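Local atomic coordinates of VC0179-like protein (PDB entry 4XJ6), a protein that probably joins purine nucleoside triphosphates into a cyclic dinucleotide at a magnesium-bearing nucleotidyltransferase site, as a bacterial homologue of cyclic GMP-AMP synthase. Residues A[31-36]-A[181-186]; A[43-48]-A[98-103]; A[108-113]-A[133-138]; A[154-159]-A[190-195]. All coordinates share one frame; numbering follows the deposited sequence.

Contact 1 (A[31-36]-A[181-186]); sequences KALRQI and IKIYRE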
# COMPACT_ATOMS: atom_id res chain seq x y z
N LYS A 31 0.45 -12.54 -7.63
CA LYS A 31 1.87 -12.89 -7.59
C LYS A 31 2.46 -12.90 -8.99
O LYS A 31 3.58 -12.42 -9.21
CB LYS A 31 2.07 -14.25 -6.93
CG LYS A 31 1.82 -14.28 -5.43
CD LYS A 31 2.30 -15.59 -4.82
CE LYS A 31 2.01 -15.66 -3.33
NZ LYS A 31 2.44 -16.95 -2.73
N ALA A 32 1.71 -13.46 -9.93
CA ALA A 32 2.13 -13.52 -11.33
C ALA A 32 2.26 -12.13 -11.91
O ALA A 32 3.19 -11.83 -12.66
CB ALA A 32 1.16 -14.37 -12.14
N LEU A 33 1.31 -11.26 -11.57
CA LEU A 33 1.34 -9.87 -12.00
C LEU A 33 2.54 -9.15 -11.39
O LEU A 33 3.22 -8.36 -12.07
CB LEU A 33 0.05 -9.15 -11.61
CG LEU A 33 -1.22 -9.57 -12.35
CD1 LEU A 33 -2.42 -8.80 -11.83
CD2 LEU A 33 -1.05 -9.36 -13.85
N ARG A 34 2.80 -9.41 -10.11
CA ARG A 34 3.94 -8.83 -9.41
C ARG A 34 5.26 -9.28 -10.03
O ARG A 34 6.20 -8.50 -10.15
CB ARG A 34 3.90 -9.20 -7.93
CG ARG A 34 5.05 -8.65 -7.11
CD ARG A 34 5.00 -9.16 -5.68
NE ARG A 34 5.19 -10.60 -5.60
CZ ARG A 34 5.09 -11.32 -4.49
NH1 ARG A 34 4.79 -10.72 -3.34
NH2 ARG A 34 5.28 -12.63 -4.52
N GLN A 35 5.30 -10.55 -10.43
CA GLN A 35 6.51 -11.13 -11.01
C GLN A 35 6.86 -10.46 -12.33
O GLN A 35 8.04 -10.25 -12.64
CB GLN A 35 6.34 -12.63 -11.21
CG GLN A 35 7.64 -13.37 -11.45
CD GLN A 35 7.42 -14.84 -11.71
OE1 GLN A 35 6.51 -15.23 -12.43
NE2 GLN A 35 8.26 -15.68 -11.10
N ILE A 36 5.84 -10.13 -13.12
CA ILE A 36 6.03 -9.41 -14.38
C ILE A 36 6.74 -8.08 -14.16
O ILE A 36 7.65 -7.71 -14.90
CB ILE A 36 4.68 -9.16 -15.09
CG1 ILE A 36 4.05 -10.48 -15.53
CG2 ILE A 36 4.87 -8.23 -16.27
CD1 ILE A 36 2.62 -10.33 -16.04
N ILE A 181 1.68 1.20 -11.46
CA ILE A 181 1.19 0.68 -12.72
C ILE A 181 -0.21 0.10 -12.50
O ILE A 181 -0.42 -0.75 -11.63
CB ILE A 181 2.15 -0.39 -13.32
CG1 ILE A 181 1.64 -0.86 -14.69
CG2 ILE A 181 2.39 -1.55 -12.36
CD1 ILE A 181 1.75 0.19 -15.77
N LYS A 182 -1.17 0.59 -13.27
CA LYS A 182 -2.56 0.15 -13.13
C LYS A 182 -2.90 -0.87 -14.20
O LYS A 182 -2.72 -0.61 -15.39
CB LYS A 182 -3.51 1.34 -13.21
CG LYS A 182 -3.28 2.40 -12.14
CD LYS A 182 -4.07 3.67 -12.45
CE LYS A 182 -5.57 3.42 -12.38
NZ LYS A 182 -6.01 3.11 -10.99
N ILE A 183 -3.39 -2.03 -13.77
CA ILE A 183 -3.76 -3.08 -14.71
C ILE A 183 -5.28 -3.25 -14.72
O ILE A 183 -5.84 -3.99 -13.92
CB ILE A 183 -3.09 -4.41 -14.34
CG1 ILE A 183 -1.61 -4.19 -14.02
CG2 ILE A 183 -3.25 -5.42 -15.47
CD1 ILE A 183 -0.90 -5.41 -13.50
N TYR A 184 -5.93 -2.54 -15.65
CA TYR A 184 -7.39 -2.45 -15.70
C TYR A 184 -8.09 -3.79 -15.80
O TYR A 184 -9.05 -4.05 -15.06
CB TYR A 184 -7.82 -1.57 -16.89
CG TYR A 184 -7.43 -0.12 -16.76
CD1 TYR A 184 -7.24 0.46 -15.52
CD2 TYR A 184 -7.27 0.67 -17.89
CE1 TYR A 184 -6.89 1.79 -15.40
CE2 TYR A 184 -6.91 2.01 -17.78
CZ TYR A 184 -6.72 2.56 -16.53
OH TYR A 184 -6.37 3.88 -16.41
N ARG A 185 -7.63 -4.64 -16.71
CA ARG A 185 -8.27 -5.93 -16.95
C ARG A 185 -8.25 -6.83 -15.71
O ARG A 185 -9.08 -7.73 -15.57
CB ARG A 185 -7.58 -6.65 -18.12
CG ARG A 185 -7.71 -5.91 -19.45
CD ARG A 185 -6.80 -6.51 -20.52
NE ARG A 185 -6.78 -5.67 -21.72
CZ ARG A 185 -6.99 -6.12 -22.95
NH1 ARG A 185 -7.24 -7.41 -23.16
NH2 ARG A 185 -6.95 -5.29 -23.98
N GLU A 186 -7.32 -6.58 -14.80
CA GLU A 186 -7.18 -7.40 -13.61
C GLU A 186 -7.65 -6.67 -12.35
O GLU A 186 -7.55 -7.21 -11.24
CB GLU A 186 -5.73 -7.86 -13.45
CG GLU A 186 -5.16 -8.58 -14.67
CD GLU A 186 -5.76 -9.96 -14.89
OE1 GLU A 186 -6.48 -10.45 -13.99
OE2 GLU A 186 -5.50 -10.56 -15.95
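L33 of helix 24-57 meets I183 at the end of strand 179-183, seating the long helix against the mixed sheet of the nucleotidyltransferase fold. The two side chains reach toward each other tip to tip, with CD2 of L33 4.0 Å from CD1 of I183. The other branch of the leucine serves a second partner: CD1 of L33 lies 3.8 Å from CB of E186 and almost as near its CG. One forked side chain thus touches both the strand and the short 3-10 segment 184-186 that follows it, a worked example of how a single leucine can join a helix to a strand and its turn at once.

The isoleucine owes its reach to an extended outer chain, chi2 174°, which carries CD1 out toward the helix. E186 behaves differently, since it offers the leucine its aliphatic part. Its CB and CG touch CD1 of L33, and a bend at chi2 of -71° turns the carboxylate aside from the leucine methyls.

Farther out, W170 of strand 170-174 packs against I183, and T188 touches L33 while its hydroxyl is hydrogen-bonded to O of E186. R34, whose side chain leaves the helix away from this contact, bonds through NH1 to OG1 of T109. The turn itself is closed by a backbone hydrogen bond from N of E186 to O of I183, 3.1 Å long.

Contact 2 (A[43-48]-A[98-103]); sequences DVFQEA and DDFIKF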
# COMPACT_ATOMS: atom_id res chain seq x y z
N ASP A 43 15.40 -6.35 -15.46
CA ASP A 43 15.91 -6.09 -16.80
C ASP A 43 16.41 -4.66 -16.96
O ASP A 43 17.53 -4.43 -17.42
CB ASP A 43 14.83 -6.38 -17.85
CG ASP A 43 14.57 -7.86 -18.02
OD1 ASP A 43 15.43 -8.67 -17.64
OD2 ASP A 43 13.49 -8.21 -18.55
N VAL A 44 15.58 -3.70 -16.56
CA VAL A 44 15.91 -2.28 -16.67
C VAL A 44 17.19 -1.95 -15.91
O VAL A 44 18.08 -1.28 -16.42
CB VAL A 44 14.76 -1.40 -16.14
CG1 VAL A 44 15.22 0.04 -15.98
CG2 VAL A 44 13.55 -1.48 -17.07
N PHE A 45 17.27 -2.44 -14.67
CA PHE A 45 18.46 -2.23 -13.85
C PHE A 45 19.68 -2.88 -14.48
O PHE A 45 20.77 -2.31 -14.45
CB PHE A 45 18.23 -2.79 -12.43
CG PHE A 45 17.76 -1.75 -11.45
CD1 PHE A 45 16.45 -1.29 -11.48
CD2 PHE A 45 18.62 -1.26 -10.48
CE1 PHE A 45 16.02 -0.34 -10.57
CE2 PHE A 45 18.19 -0.31 -9.57
CZ PHE A 45 16.88 0.14 -9.61
N GLN A 46 19.51 -4.07 -15.04
CA GLN A 46 20.60 -4.77 -15.72
C GLN A 46 21.08 -3.99 -16.94
O GLN A 46 22.28 -3.83 -17.15
CB GLN A 46 20.18 -6.18 -16.13
CG GLN A 46 21.20 -6.89 -17.01
CD GLN A 46 20.78 -8.31 -17.38
OE1 GLN A 46 20.84 -9.22 -16.55
NE2 GLN A 46 20.37 -8.50 -18.62
N GLU A 47 20.12 -3.53 -17.74
CA GLU A 47 20.42 -2.74 -18.93
C GLU A 47 21.16 -1.46 -18.56
O GLU A 47 22.11 -1.06 -19.24
CB GLU A 47 19.14 -2.42 -19.70
CG GLU A 47 18.48 -3.62 -20.36
CD GLU A 47 17.16 -3.27 -21.01
OE1 GLU A 47 16.47 -2.35 -20.53
OE2 GLU A 47 16.80 -3.92 -22.02
N ALA A 48 20.71 -0.82 -17.49
CA ALA A 48 21.33 0.40 -17.01
C ALA A 48 22.73 0.13 -16.47
O ALA A 48 23.66 0.90 -16.69
CB ALA A 48 20.47 1.05 -15.94
N ASP A 98 30.38 1.93 -8.55
CA ASP A 98 30.81 0.61 -8.09
C ASP A 98 29.65 -0.14 -7.44
O ASP A 98 29.45 -1.33 -7.70
CB ASP A 98 31.97 0.74 -7.10
CG ASP A 98 33.26 1.16 -7.77
OD1 ASP A 98 33.39 0.94 -8.99
OD2 ASP A 98 34.15 1.70 -7.07
N ASP A 99 28.90 0.55 -6.60
CA ASP A 99 27.74 -0.03 -5.94
C ASP A 99 26.68 -0.44 -6.96
O ASP A 99 26.14 -1.55 -6.90
CB ASP A 99 27.14 0.94 -4.93
CG ASP A 99 28.01 1.12 -3.70
OD1 ASP A 99 28.78 0.19 -3.37
OD2 ASP A 99 27.92 2.18 -3.05
N PHE A 100 26.39 0.47 -7.88
CA PHE A 100 25.35 0.26 -8.88
C PHE A 100 25.65 -0.97 -9.73
O PHE A 100 24.76 -1.77 -10.00
CB PHE A 100 25.21 1.50 -9.76
CG PHE A 100 24.07 1.43 -10.74
CD1 PHE A 100 22.76 1.37 -10.29
CD2 PHE A 100 24.31 1.45 -12.10
CE1 PHE A 100 21.71 1.31 -11.18
CE2 PHE A 100 23.26 1.38 -13.00
CZ PHE A 100 21.96 1.31 -12.54
N ILE A 101 26.90 -1.11 -10.14
CA ILE A 101 27.33 -2.22 -10.99
C ILE A 101 27.37 -3.54 -10.23
O ILE A 101 27.07 -4.60 -10.79
CB ILE A 101 28.73 -1.92 -11.59
CG1 ILE A 101 28.66 -0.71 -12.52
CG2 ILE A 101 29.28 -3.13 -12.33
CD1 ILE A 101 30.01 -0.23 -12.98
N LYS A 102 27.72 -3.48 -8.95
CA LYS A 102 27.94 -4.69 -8.15
C LYS A 102 26.66 -5.39 -7.70
O LYS A 102 26.58 -6.61 -7.70
CB LYS A 102 28.80 -4.35 -6.93
CG LYS A 102 29.06 -5.53 -6.00
CD LYS A 102 30.02 -5.16 -4.88
CE LYS A 102 30.15 -6.30 -3.88
NZ LYS A 102 30.63 -7.56 -4.53
N PHE A 103 25.65 -4.61 -7.31
CA PHE A 103 24.46 -5.18 -6.69
C PHE A 103 23.23 -5.16 -7.58
O PHE A 103 23.02 -4.22 -8.34
CB PHE A 103 24.15 -4.46 -5.37
CG PHE A 103 25.27 -4.51 -4.38
CD1 PHE A 103 25.45 -5.63 -3.58
CD2 PHE A 103 26.16 -3.46 -4.26
CE1 PHE A 103 26.48 -5.68 -2.66
CE2 PHE A 103 27.19 -3.51 -3.35
CZ PHE A 103 27.36 -4.62 -2.55
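F100 drives its ring against F45 and A48, and following it outward from CB accounts for the contact between the two helical segments. From CB the chain turns so that CG stands opposite the backbone N, chi1 -174°, and this directs the ring across to helix 24-57. Along one flank of the rim, CE1 of F100 comes 4.1 Å from CD2 of F45 and scarcely farther from CE2. The two rings cross obliquely, so the encounter is ordinary aromatic carbon packing without the geometry of a regular stack.

Along the opposite flank of the rim, CE2 of F100 approaches the main chain and sits 3.7 Å from O of A48. That carbonyl oxygen lies at the ring edge, in its plane, where the slightly positive ring hydrogens would suit it, although the separation is long. The setting is helix-to-helix packing: helix 94-102 lays an aromatic side chain against helix 24-57, and the small alanine allows the ring to come close to the backbone. L155 of helix 149-166 and M136 of strand 128-138 also pack on F100, as they do on F45, which places the contact where helices meet the sheet. R49 and A52, farther along helix 24-57, touch the phenylalanine too. At the tip, CZ of F100 meets CB of A48 at 3.7 Å, with the methyl at the ring edge near its plane.

Contact 3 (A[108-113]-A[133-138]); sequences WTQGSF and GTYMPM. With GH3 (3'-deoxy-guanosine-5'-triphosphate), chain D; GH3 (3'-deoxy-guanosine-5'-triphosphate), chain E.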
# COMPACT_ATOMS: atom_id res chain seq x y z
N TRP A 108 10.67 -6.77 -2.22
CA TRP A 108 9.93 -7.26 -1.07
C TRP A 108 8.60 -6.53 -0.95
O TRP A 108 8.55 -5.30 -0.97
CB TRP A 108 10.74 -7.10 0.23
CG TRP A 108 11.94 -7.99 0.29
CD1 TRP A 108 11.95 -9.35 0.25
CD2 TRP A 108 13.31 -7.58 0.41
NE1 TRP A 108 13.24 -9.81 0.34
CE2 TRP A 108 14.10 -8.74 0.44
CE3 TRP A 108 13.95 -6.33 0.50
CZ2 TRP A 108 15.48 -8.71 0.55
CZ3 TRP A 108 15.33 -6.30 0.61
CH2 TRP A 108 16.08 -7.49 0.64
N THR A 109 7.52 -7.29 -0.83
CA THR A 109 6.18 -6.73 -0.72
C THR A 109 5.92 -6.19 0.68
O THR A 109 6.23 -6.84 1.68
CB THR A 109 5.11 -7.77 -1.08
OG1 THR A 109 5.38 -8.30 -2.38
CG2 THR A 109 3.73 -7.14 -1.08
N GLN A 110 5.36 -4.99 0.75
CA GLN A 110 4.91 -4.42 2.02
C GLN A 110 3.40 -4.28 1.98
O GLN A 110 2.77 -4.55 0.96
CB GLN A 110 5.59 -3.06 2.27
CG GLN A 110 5.08 -1.95 1.37
CD GLN A 110 6.02 -0.78 1.29
OE1 GLN A 110 7.18 -0.92 0.91
NE2 GLN A 110 5.52 0.41 1.63
N GLY A 111 2.80 -3.87 3.10
CA GLY A 111 1.37 -3.60 3.12
C GLY A 111 0.48 -4.82 3.23
O GLY A 111 0.92 -5.89 3.66
N SER A 112 -0.77 -4.65 2.83
CA SER A 112 -1.84 -5.63 3.09
C SER A 112 -1.64 -6.97 2.40
O SER A 112 -2.19 -7.98 2.84
CB SER A 112 -3.19 -5.04 2.68
OG SER A 112 -3.27 -4.87 1.27
N PHE A 113 -0.87 -6.99 1.32
CA PHE A 113 -0.60 -8.25 0.63
C PHE A 113 0.47 -9.04 1.36
O PHE A 113 0.67 -10.22 1.10
CB PHE A 113 -0.18 -8.01 -0.82
CG PHE A 113 -0.20 -9.24 -1.68
CD1 PHE A 113 -1.40 -9.75 -2.15
CD2 PHE A 113 0.97 -9.90 -2.01
CE1 PHE A 113 -1.43 -10.89 -2.94
CE2 PHE A 113 0.95 -11.04 -2.80
CZ PHE A 113 -0.25 -11.53 -3.27
N GLY A 133 7.98 -3.13 -3.11
CA GLY A 133 9.08 -2.19 -3.13
C GLY A 133 10.32 -2.71 -3.82
O GLY A 133 10.61 -3.91 -3.79
N THR A 134 11.05 -1.81 -4.47
CA THR A 134 12.34 -2.14 -5.07
C THR A 134 13.47 -1.61 -4.20
O THR A 134 13.51 -0.43 -3.87
CB THR A 134 12.46 -1.56 -6.49
OG1 THR A 134 11.38 -2.05 -7.30
CG2 THR A 134 13.79 -1.94 -7.12
N TYR A 135 14.38 -2.50 -3.81
CA TYR A 135 15.46 -2.15 -2.90
C TYR A 135 16.82 -2.24 -3.60
O TYR A 135 17.16 -3.27 -4.18
CB TYR A 135 15.45 -3.06 -1.67
CG TYR A 135 14.23 -2.93 -0.80
CD1 TYR A 135 13.00 -3.46 -1.19
CD2 TYR A 135 14.30 -2.31 0.44
CE1 TYR A 135 11.89 -3.35 -0.38
CE2 TYR A 135 13.19 -2.19 1.25
CZ TYR A 135 11.99 -2.72 0.84
OH TYR A 135 10.88 -2.61 1.64
N MET A 136 17.60 -1.17 -3.52
CA MET A 136 18.94 -1.18 -4.10
C MET A 136 20.01 -1.14 -3.02
O MET A 136 20.15 -0.14 -2.31
CB MET A 136 19.12 0.01 -5.05
CG MET A 136 20.46 0.01 -5.77
SD MET A 136 20.70 -1.45 -6.80
CE MET A 136 22.38 -1.22 -7.35
N PRO A 137 20.77 -2.23 -2.88
CA PRO A 137 21.92 -2.28 -1.98
C PRO A 137 23.02 -1.31 -2.42
O PRO A 137 23.42 -1.32 -3.58
CB PRO A 137 22.40 -3.73 -2.08
CG PRO A 137 21.22 -4.49 -2.61
CD PRO A 137 20.52 -3.54 -3.52
N MET A 138 23.50 -0.49 -1.49
CA MET A 138 24.50 0.51 -1.82
C MET A 138 25.16 1.03 -0.56
O MET A 138 24.71 0.75 0.55
CB MET A 138 23.87 1.67 -2.59
CG MET A 138 22.97 2.54 -1.73
SD MET A 138 22.16 3.86 -2.65
CE MET A 138 21.08 2.91 -3.72
PG GH3 D . -4.56 -1.58 1.40
O1G GH3 D . -5.69 -0.59 1.46
O2G GH3 D . -3.55 -1.18 0.35
O3G GH3 D . -5.11 -2.94 1.05
O3B GH3 D . -3.87 -1.63 2.85
PB GH3 D . -2.28 -1.42 3.07
O1B GH3 D . -1.87 -2.05 4.37
O2B GH3 D . -1.47 -2.02 1.96
O3A GH3 D . -2.09 0.18 3.17
PA GH3 D . -1.30 1.05 2.07
O1A GH3 D . -1.87 2.45 2.05
O2A GH3 D . -1.38 0.42 0.70
O5' GH3 D . 0.23 1.09 2.54
C5' GH3 D . 1.10 -0.01 2.33
C4' GH3 D . 2.32 0.14 3.22
O4' GH3 D . 2.87 1.43 3.05
C3' GH3 D . 2.02 -0.02 4.69
C2' GH3 D . 3.01 0.91 5.35
O2' GH3 D . 4.17 0.20 5.73
C1' GH3 D . 3.37 1.93 4.28
N9 GH3 D . 2.68 3.19 4.57
C8 GH3 D . 1.57 3.66 3.92
N7 GH3 D . 1.21 4.85 4.45
C5 GH3 D . 2.10 5.15 5.44
C6 GH3 D . 2.21 6.24 6.29
O6 GH3 D . 1.40 7.16 6.23
N1 GH3 D . 3.23 6.28 7.22
C2 GH3 D . 4.14 5.25 7.29
N2 GH3 D . 5.13 5.29 8.18
N3 GH3 D . 4.03 4.17 6.43
C4 GH3 D . 3.02 4.12 5.52
O3A GH3 E . -1.13 6.89 -2.18
PA GH3 E . 0.21 7.38 -1.43
O1A GH3 E . -0.12 7.63 0.02
O2A GH3 E . 0.82 8.60 -2.08
O5' GH3 E . 1.19 6.11 -1.53
C5' GH3 E . 0.67 4.82 -1.77
C4' GH3 E . 1.78 3.79 -1.60
O4' GH3 E . 2.97 4.45 -1.20
C3' GH3 E . 1.50 2.76 -0.52
C2' GH3 E . 2.88 2.45 0.04
O2' GH3 E . 3.41 1.30 -0.57
C1' GH3 E . 3.73 3.65 -0.32
N9 GH3 E . 3.94 4.47 0.89
C8 GH3 E . 3.14 5.53 1.24
N7 GH3 E . 3.62 6.06 2.38
C5 GH3 E . 4.71 5.36 2.76
C6 GH3 E . 5.56 5.51 3.84
O6 GH3 E . 5.36 6.40 4.67
N1 GH3 E . 6.63 4.65 4.00
C2 GH3 E . 6.84 3.65 3.07
N2 GH3 E . 7.87 2.82 3.22
N3 GH3 E . 5.99 3.52 1.98
C4 GH3 E . 4.94 4.36 1.83
O HOH W 1 8.60 -3.12 0.58
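The nucleotide pocket of the nucleotidyltransferase domain is reached here along strands 106-110 and 128-138, joined where W108 faces G133 as an antiparallel hydrogen-bonded pair. N of G133 donates to O of W108 at 3.1 Å, and N of W108 returns a bond to O of G133. Beside this link, W108 turns the edge of its six-membered ring to one face of Y135 in a T-shaped (edge-to-face) stack, the planes 64° apart. Its closest atom, CE3 of W108, stands 3.5 Å from CD1 of Y135.

One water ties the strands together a second time. It donates to O of W108 at 2.7 Å and to OE1 of Q110 at 2.6 Å, and a bond of 2.6 Å connects it to OH of Y135. Q110 sets its CG between the backbone N and carbonyl carbon, chi1 72°, and then extends, bringing NE2 to a 3.2 Å hydrogen bond with O4' of the chain D nucleotide. The same nitrogen lies close to N3 of the chain E guanine.

Beyond Q110 come G111 and S112, the glycine-serine pair familiar from this superfamily. N of S112 donates to O2B of the chain D triphosphate at 2.9 Å, and OG of S112 donates to O3G at 2.7 Å. Because OE1 of Q110 accepts from both the water and the hydroxyl of Y195, the amide is held in one sense of rotation, with its nitrogen rather than its oxygen on the nucleotide side.

Contact 4 (A[154-159]-A[190-195]); sequences LLVDTS and IDVPMY. With MG (magnesium ion), chain C; GH3 (3'-deoxy-guanosine-5'-triphosphate), chain E.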
# COMPACT_ATOMS: atom_id res chain seq x y z
N LEU A 154 14.00 7.09 -11.95
CA LEU A 154 13.86 7.02 -13.40
C LEU A 154 13.93 5.59 -13.91
O LEU A 154 13.37 5.27 -14.96
CB LEU A 154 14.93 7.87 -14.09
CG LEU A 154 14.67 9.38 -14.12
CD1 LEU A 154 15.79 10.10 -14.84
CD2 LEU A 154 13.32 9.68 -14.77
N LEU A 155 14.62 4.73 -13.17
CA LEU A 155 14.70 3.32 -13.52
C LEU A 155 13.40 2.59 -13.20
O LEU A 155 13.00 1.67 -13.91
CB LEU A 155 15.87 2.64 -12.79
CG LEU A 155 17.26 3.13 -13.19
CD1 LEU A 155 18.32 2.27 -12.52
CD2 LEU A 155 17.44 3.13 -14.70
N VAL A 156 12.74 3.02 -12.13
CA VAL A 156 11.43 2.49 -11.79
C VAL A 156 10.42 2.95 -12.82
O VAL A 156 9.60 2.16 -13.31
CB VAL A 156 10.99 2.94 -10.38
CG1 VAL A 156 9.53 2.61 -10.16
CG2 VAL A 156 11.86 2.29 -9.32
N ASP A 157 10.48 4.23 -13.17
CA ASP A 157 9.60 4.80 -14.18
C ASP A 157 9.79 4.10 -15.52
O ASP A 157 8.82 3.79 -16.21
CB ASP A 157 9.86 6.30 -14.34
CG ASP A 157 9.35 7.11 -13.17
OD1 ASP A 157 8.70 6.52 -12.28
OD2 ASP A 157 9.59 8.34 -13.14
N THR A 158 11.05 3.82 -15.86
CA THR A 158 11.37 3.09 -17.08
C THR A 158 10.66 1.75 -17.13
O THR A 158 10.08 1.38 -18.15
CB THR A 158 12.89 2.87 -17.21
OG1 THR A 158 13.55 4.13 -17.35
CG2 THR A 158 13.20 2.01 -18.42
N SER A 159 10.71 1.02 -16.02
CA SER A 159 10.08 -0.29 -15.93
C SER A 159 8.57 -0.24 -16.16
O SER A 159 8.03 -0.98 -16.97
CB SER A 159 10.38 -0.93 -14.58
OG SER A 159 9.77 -2.20 -14.47
N ILE A 190 -0.12 -1.88 -9.00
CA ILE A 190 1.05 -2.23 -8.22
C ILE A 190 1.86 -0.99 -7.88
O ILE A 190 2.35 -0.29 -8.77
CB ILE A 190 1.95 -3.23 -8.97
CG1 ILE A 190 1.16 -4.49 -9.33
CG2 ILE A 190 3.18 -3.57 -8.14
CD1 ILE A 190 1.97 -5.54 -10.05
N ASP A 191 1.98 -0.70 -6.59
CA ASP A 191 2.80 0.42 -6.13
C ASP A 191 4.25 -0.01 -5.97
O ASP A 191 4.55 -1.03 -5.35
CB ASP A 191 2.25 0.98 -4.82
CG ASP A 191 0.99 1.80 -5.03
OD1 ASP A 191 0.75 2.24 -6.17
OD2 ASP A 191 0.24 2.01 -4.05
N VAL A 192 5.16 0.79 -6.52
CA VAL A 192 6.58 0.48 -6.46
C VAL A 192 7.36 1.59 -5.76
O VAL A 192 7.94 2.46 -6.41
CB VAL A 192 7.18 0.26 -7.86
CG1 VAL A 192 8.59 -0.31 -7.76
CG2 VAL A 192 6.28 -0.67 -8.68
N PRO A 193 7.37 1.57 -4.42
CA PRO A 193 8.26 2.49 -3.70
C PRO A 193 9.71 2.08 -3.91
O PRO A 193 10.01 0.89 -3.96
CB PRO A 193 7.83 2.32 -2.24
CG PRO A 193 7.24 0.95 -2.18
CD PRO A 193 6.57 0.73 -3.51
N MET A 194 10.60 3.06 -4.07
CA MET A 194 12.01 2.78 -4.32
C MET A 194 12.84 3.01 -3.07
O MET A 194 12.81 4.09 -2.48
CB MET A 194 12.53 3.64 -5.47
CG MET A 194 14.00 3.43 -5.79
SD MET A 194 14.31 1.86 -6.61
CE MET A 194 15.95 1.49 -6.01
N TYR A 195 13.59 1.99 -2.66
CA TYR A 195 14.38 2.08 -1.43
C TYR A 195 15.88 1.96 -1.67
O TYR A 195 16.32 1.27 -2.58
CB TYR A 195 13.96 0.99 -0.45
CG TYR A 195 12.53 1.09 0.02
CD1 TYR A 195 12.19 1.84 1.14
CD2 TYR A 195 11.52 0.42 -0.65
CE1 TYR A 195 10.89 1.93 1.57
CE2 TYR A 195 10.21 0.49 -0.23
CZ TYR A 195 9.90 1.25 0.89
OH TYR A 195 8.59 1.33 1.32
MG MG C . -0.59 1.08 -2.21
O3A GH3 E . -1.13 6.89 -2.18
PA GH3 E . 0.21 7.38 -1.43
O1A GH3 E . -0.12 7.63 0.02
O2A GH3 E . 0.82 8.60 -2.08
O5' GH3 E . 1.19 6.11 -1.53
C5' GH3 E . 0.67 4.82 -1.77
C4' GH3 E . 1.78 3.79 -1.60
O4' GH3 E . 2.97 4.45 -1.20
C3' GH3 E . 1.50 2.76 -0.52
C2' GH3 E . 2.88 2.45 0.04
O2' GH3 E . 3.41 1.30 -0.57
C1' GH3 E . 3.73 3.65 -0.32
N9 GH3 E . 3.94 4.47 0.89
C8 GH3 E . 3.14 5.53 1.24
N7 GH3 E . 3.62 6.06 2.38
C5 GH3 E . 4.71 5.36 2.76
C6 GH3 E . 5.56 5.51 3.84
O6 GH3 E . 5.36 6.40 4.67
N1 GH3 E . 6.63 4.65 4.00
C2 GH3 E . 6.84 3.65 3.07
N2 GH3 E . 7.87 2.82 3.22
N3 GH3 E . 5.99 3.52 1.98
C4 GH3 E . 4.94 4.36 1.83
O HOH W 2 -1.75 2.63 -1.45
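V156 has CG1 opposite its backbone N, chi1 169°, a torsion that turns the fork so that each methyl meets a different residue of strand 188-198. CG1 of V156 packs 3.9 Å from CG1 of V192, the two valines lying alongside each other, pointing opposite ways. CG2 of V156 lies 3.7 Å from SD of M194, whose bend at chi2, 73°, brings the sulfur back over the valine. The helix itself is reinforced one turn on, where N and OG1 of T158 reach O of L154 from opposite faces of its carbonyl plane, OG1 at 2.7 Å.

While V192 and M194 meet helix 149-166, their neighbours D191 and Y195 serve the nucleotide site. OD2 of D191 binds magnesium at 2.2 Å, and water 2 is another ligand of the ion. OH of Y195 accepts a hydrogen bond from N2 of the chain E guanine, and that amino nitrogen lies at the edge of the tyrosine ring, in its plane. A salt bridge from R180 to OD1 positions D191. D129 and D131 share its magnesium, completing the set of three metal-binding aspartates characteristic of the nucleotidyltransferase fold.

Contact 3 lies within the mixed sheet, contacts 1 and 4 set helices against it, and contact 2 joins two helices beyond it. Contacts 1 and 2 both use helix 24-57, about 24 Å apart between centres, and rely on apolar packing; contact 2 is the more peripheral, although its touching residues are buried. Contact 4 is equally apolar across its interface, but its strand carries metal and guanine ligands. Contact 3 alone pairs strands across its segments and combines backbone bonds, water and nucleotide, with W108 at an exposed margin. Neighbouring strands join contacts 3 and 4 through a probable bond from N of Y195 to O of T134, whereas V44 of contact 2 packs on T158 of contact 4.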